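Local atomic coordinates of Endonuclease/exonuclease/phosphatase (Beutenbergia cavernae DSM 12333, PDB entry 4RUW), a protein that belongs to the endonuclease/exonuclease/phosphatase family, pairing a DNase I-like domain with an Ig-like domain and carrying a bound zinc ion. Residues A[111-114]-A[115-119]; A[252-255]-A[256-259]. All blocks are in the same frame, centred on the assembly; numbering follows the deposited sequence.

Interaction 1 of 2, residues A[111-114]-A[115-119]; sequences PARL and AELLA
R113 and E116, three residues apart on helix 110-118, are joined by a salt bridge in which R113 NH1 lies 2.8 Å from E116 OE1. The oxygen is met from above the carboxylate plane. One bond, from NH1, makes the link, and the guanidinium and carboxylate planes, 82° apart, do not suit a two-pronged pairing. L117, one turn on from R113, lies over one face of the guanidinium with CD2, 3.8 Å from R113 CZ and nearer the edge of the group than its middle. R113 reaches both partners because its CG lies anti to the backbone N (chi1 179°) and the chain then bends at the next torsion, swinging the group forward along the helix. The backbone carries the i to i+4 bonds of an alpha-helix within the DNase I-like domain, from A115 N to P111 O at 2.9 Å through L117 N to R113 O at 3.0 Å. The last, from L118 N to L114 O, is weak at 3.1 Å. Further out, helix 77-87 touches R113 and L117 through E77, and R85 NH2 bonds to L117 O. L114 is buried against L94 of strand 91-98, while D109 OD1 accepts from A112 N.

Interaction 2 of 2, residues A[252-255]-A[256-259]; sequences NLMQ and SWIA
S256 and W257 both bond to the carbonyl of L253 on helix 251-260. L253 O accepts twice: from W257 N at 3.2 Å, and from S256 OG at 2.7 Å, where the hydroxyl lies in the carbonyl plane on a lone pair. S256 places its OG between its own backbone N and carbonyl carbon (chi1 77°), which turns the hydroxyl back toward the preceding turn and satisfies a buried polar group within the helix itself. The i to i+4 bonds run on through A259 N to Q255 O at 3.0 Å.

This helix belongs to the DNase I-like domain and also meets the neighbouring Ig-like domain: A259 O accepts bonds from T339 and Q352, and N252 ND2 donates to L347 O. Within its own domain, N252 OD1 accepts from D242 N.

Two apolar contacts reach the W257 indole. L253 CG comes within 3.8 Å of W257 CZ2. Selenomethionine M254 adds a looser approach, its CG 4.2 Å from W257 CZ3, while its side chain packs on L217 of helix 207-222. I258 and Q255 run alongside each other, and both touch F299 of strand 296-300.

The indole has polar neighbours as well. L253 O sits above one face, 3.5 Å from the plane and away from the ring centre, and R218 makes a cation-pi contact with W257.

Both contacts are made within single helices of the DNase I-like domain, but they lie on opposite sides of the chain's centre, about 36 Å apart between centres and about 25 Å between nearest atoms. Interaction 1 is the more peripheral, its centre about 25 Å from that of the chain against about 12 Å for interaction 2. It is also the nearer to the metal: the side chain of P111 is about 9 Å from the zinc ion bound by H98, D100, H107 and H137, three of which precede helix 110-118 in the chain. Residues 252-259 instead lie where the DNase I-like and Ig-like domains meet, and the two contacts do not touch.

Interaction 1 of 2, residues A[111-114]-A[115-119]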
loop_
_atom_site.group_PDB
_atom_site.type_symbol
_atom_site.label_atom_id
_atom_site.label_comp_id
_atom_site.label_asym_id
_atom_site.label_seq_id
_atom_site.Cartn_x
_atom_site.Cartn_y
_atom_site.Cartn_z
ATOM N N PRO A 111 -12.772 15.840 -10.160
ATOM C CA PRO A 111 -13.540 15.278 -9.041
ATOM C C PRO A 111 -15.050 15.455 -9.231
ATOM O O PRO A 111 -15.811 14.533 -8.939
ATOM C CB PRO A 111 -13.041 16.085 -7.834
ATOM C CG PRO A 111 -11.668 16.504 -8.219
ATOM C CD PRO A 111 -11.742 16.784 -9.685
ATOM N N ALA A 112 -15.479 16.607 -9.738
ATOM C CA ALA A 112 -16.901 16.834 -9.949
ATOM C C ALA A 112 -17.441 15.909 -11.034
ATOM O O ALA A 112 -18.554 15.392 -10.926
ATOM C CB ALA A 112 -17.160 18.281 -10.303
ATOM N N ARG A 113 -16.656 15.689 -12.083
ATOM C CA ARG A 113 -17.098 14.826 -13.167
ATOM C C ARG A 113 -17.197 13.363 -12.712
ATOM O O ARG A 113 -18.164 12.663 -13.024
ATOM C CB ARG A 113 -16.171 14.982 -14.373
ATOM C CG ARG A 113 -16.522 14.100 -15.557
ATOM C CD ARG A 113 -17.957 14.276 -16.018
ATOM N NE ARG A 113 -18.162 13.560 -17.275
ATOM C CZ ARG A 113 -19.327 13.080 -17.697
ATOM N NH1 ARG A 113 -20.424 13.238 -16.968
ATOM N NH2 ARG A 113 -19.382 12.431 -18.849
ATOM N N LEU A 114 -16.199 12.902 -11.965
ATOM C CA LEU A 114 -16.238 11.542 -11.440
ATOM C C LEU A 114 -17.414 11.357 -10.478
ATOM O O LEU A 114 -18.101 10.342 -10.516
ATOM C CB LEU A 114 -14.910 11.161 -10.785
ATOM C CG LEU A 114 -13.742 10.979 -11.749
ATOM C CD1 LEU A 114 -12.425 11.008 -10.987
ATOM C CD2 LEU A 114 -13.914 9.662 -12.516
ATOM N N ALA A 115 -17.663 12.358 -9.640
ATOM C CA ALA A 115 -18.803 12.310 -8.728
ATOM C C ALA A 115 -20.125 12.232 -9.495
ATOM O O ALA A 115 -21.019 11.480 -9.125
ATOM C CB ALA A 115 -18.798 13.507 -7.807
ATOM N N GLU A 116 -20.238 12.991 -10.581
ATOM C CA GLU A 116 -21.447 12.952 -11.393
ATOM C C GLU A 116 -21.653 11.561 -11.997
ATOM O O GLU A 116 -22.757 11.020 -11.977
ATOM C CB GLU A 116 -21.360 14.003 -12.498
ATOM C CG GLU A 116 -22.536 14.003 -13.441
ATOM C CD GLU A 116 -22.422 15.085 -14.485
ATOM O OE1 GLU A 116 -21.366 15.171 -15.156
ATOM O OE2 GLU A 116 -23.387 15.862 -14.617
ATOM N N LEU A 117 -20.579 10.983 -12.515
ATOM C CA LEU A 117 -20.647 9.680 -13.163
ATOM C C LEU A 117 -20.968 8.527 -12.215
ATOM O O LEU A 117 -21.501 7.505 -12.648
ATOM C CB LEU A 117 -19.333 9.389 -13.891
ATOM C CG LEU A 117 -19.099 10.203 -15.162
ATOM C CD1 LEU A 117 -17.619 10.243 -15.480
ATOM C CD2 LEU A 117 -19.893 9.614 -16.322
ATOM N N LEU A 118 -20.637 8.681 -10.934
ATOM C CA LEU A 118 -20.729 7.576 -9.979
ATOM C C LEU A 118 -21.795 7.783 -8.904
ATOM O O LEU A 118 -21.999 6.910 -8.061
ATOM C CB LEU A 118 -19.357 7.306 -9.344
ATOM C CG LEU A 118 -18.346 6.661 -10.300
ATOM C CD1 LEU A 118 -16.926 6.772 -9.774
ATOM C CD2 LEU A 118 -18.715 5.202 -10.575
ATOM N N ALA A 119 -22.489 8.919 -8.939
ATOM C CA ALA A 119 -23.512 9.215 -7.939
ATOM C C ALA A 119 -24.583 8.131 -7.886
ATOM O O ALA A 119 -24.956 7.661 -6.807
ATOM C CB ALA A 119 -24.140 10.571 -8.199
#

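Interaction 2 of 2, residues A[252-255]-A[256-259]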
loop_
_atom_site.group_PDB
_atom_site.type_symbol
_atom_site.label_atom_id
_atom_site.label_comp_id
_atom_site.label_asym_id
_atom_site.label_seq_id
_atom_site.Cartn_x
_atom_site.Cartn_y
_atom_site.Cartn_z
ATOM N N ASN A 252 14.081 -1.693 0.621
ATOM C CA ASN A 252 14.053 -2.608 1.768
ATOM C C ASN A 252 13.925 -1.848 3.084
ATOM O O ASN A 252 13.159 -2.236 3.967
ATOM C CB ASN A 252 15.282 -3.516 1.806
ATOM C CG ASN A 252 15.192 -4.651 0.811
ATOM O OD1 ASN A 252 15.405 -4.453 -0.383
ATOM N ND2 ASN A 252 14.852 -5.844 1.291
ATOM N N LEU A 253 14.668 -0.757 3.213
ATOM C CA LEU A 253 14.599 0.072 4.401
ATOM C C LEU A 253 13.177 0.618 4.607
ATOM O O LEU A 253 12.590 0.477 5.679
ATOM C CB LEU A 253 15.612 1.211 4.292
ATOM C CG LEU A 253 15.663 2.186 5.465
ATOM C CD1 LEU A 253 16.084 1.483 6.751
ATOM C CD2 LEU A 253 16.599 3.341 5.137
HETATM N N MSE A 254 12.603 1.215 3.570
HETATM C CA MSE A 254 11.270 1.781 3.697
HETATM C C MSE A 254 10.228 0.719 4.040
HETATM O O MSE A 254 9.339 0.955 4.863
HETATM C CB MSE A 254 10.897 2.550 2.426
HETATM C CG MSE A 254 11.571 3.924 2.352
HETATM SE SE MSE A 254 10.976 5.060 0.886
HETATM C CE MSE A 254 12.271 4.499 -0.467
ATOM N N GLN A 255 10.326 -0.451 3.414
ATOM C CA GLN A 255 9.375 -1.512 3.727
ATOM C C GLN A 255 9.510 -1.990 5.175
ATOM O O GLN A 255 8.512 -2.340 5.807
ATOM C CB GLN A 255 9.494 -2.670 2.733
ATOM C CG GLN A 255 9.172 -2.266 1.298
ATOM C CD GLN A 255 7.681 -2.177 1.006
ATOM O OE1 GLN A 255 6.853 -2.738 1.730
ATOM N NE2 GLN A 255 7.334 -1.498 -0.088
ATOM N N SER A 256 10.727 -1.991 5.714
ATOM C CA SER A 256 10.908 -2.369 7.109
ATOM C C SER A 256 10.189 -1.379 8.027
ATOM O O SER A 256 9.604 -1.783 9.022
ATOM C CB SER A 256 12.393 -2.502 7.479
ATOM O OG SER A 256 13.040 -1.250 7.668
ATOM N N TRP A 257 10.206 -0.096 7.682
ATOM C CA TRP A 257 9.508 0.908 8.487
ATOM C C TRP A 257 8.006 0.667 8.480
ATOM O O TRP A 257 7.331 0.801 9.499
ATOM C CB TRP A 257 9.752 2.311 7.949
ATOM C CG TRP A 257 11.152 2.803 7.999
ATOM C CD1 TRP A 257 12.205 2.259 8.673
ATOM C CD2 TRP A 257 11.657 3.956 7.323
ATOM N NE1 TRP A 257 13.339 3.018 8.462
ATOM C CE2 TRP A 257 13.024 4.064 7.638
ATOM C CE3 TRP A 257 11.077 4.921 6.494
ATOM C CZ2 TRP A 257 13.821 5.095 7.144
ATOM C CZ3 TRP A 257 11.871 5.946 6.008
ATOM C CH2 TRP A 257 13.227 6.021 6.329
ATOM N N ILE A 258 7.468 0.333 7.316
ATOM C CA ILE A 258 6.032 0.099 7.202
ATOM C C ILE A 258 5.634 -1.116 8.049
ATOM O O ILE A 258 4.651 -1.080 8.798
ATOM C CB ILE A 258 5.605 -0.100 5.729
ATOM C CG1 ILE A 258 5.938 1.143 4.894
ATOM C CG2 ILE A 258 4.131 -0.405 5.647
ATOM C CD1 ILE A 258 5.804 0.933 3.385
ATOM N N ALA A 259 6.414 -2.187 7.942
ATOM C CA ALA A 259 6.128 -3.393 8.703
ATOM C C ALA A 259 6.235 -3.135 10.209
ATOM O O ALA A 259 5.409 -3.623 10.981
ATOM C CB ALA A 259 7.059 -4.516 8.277
#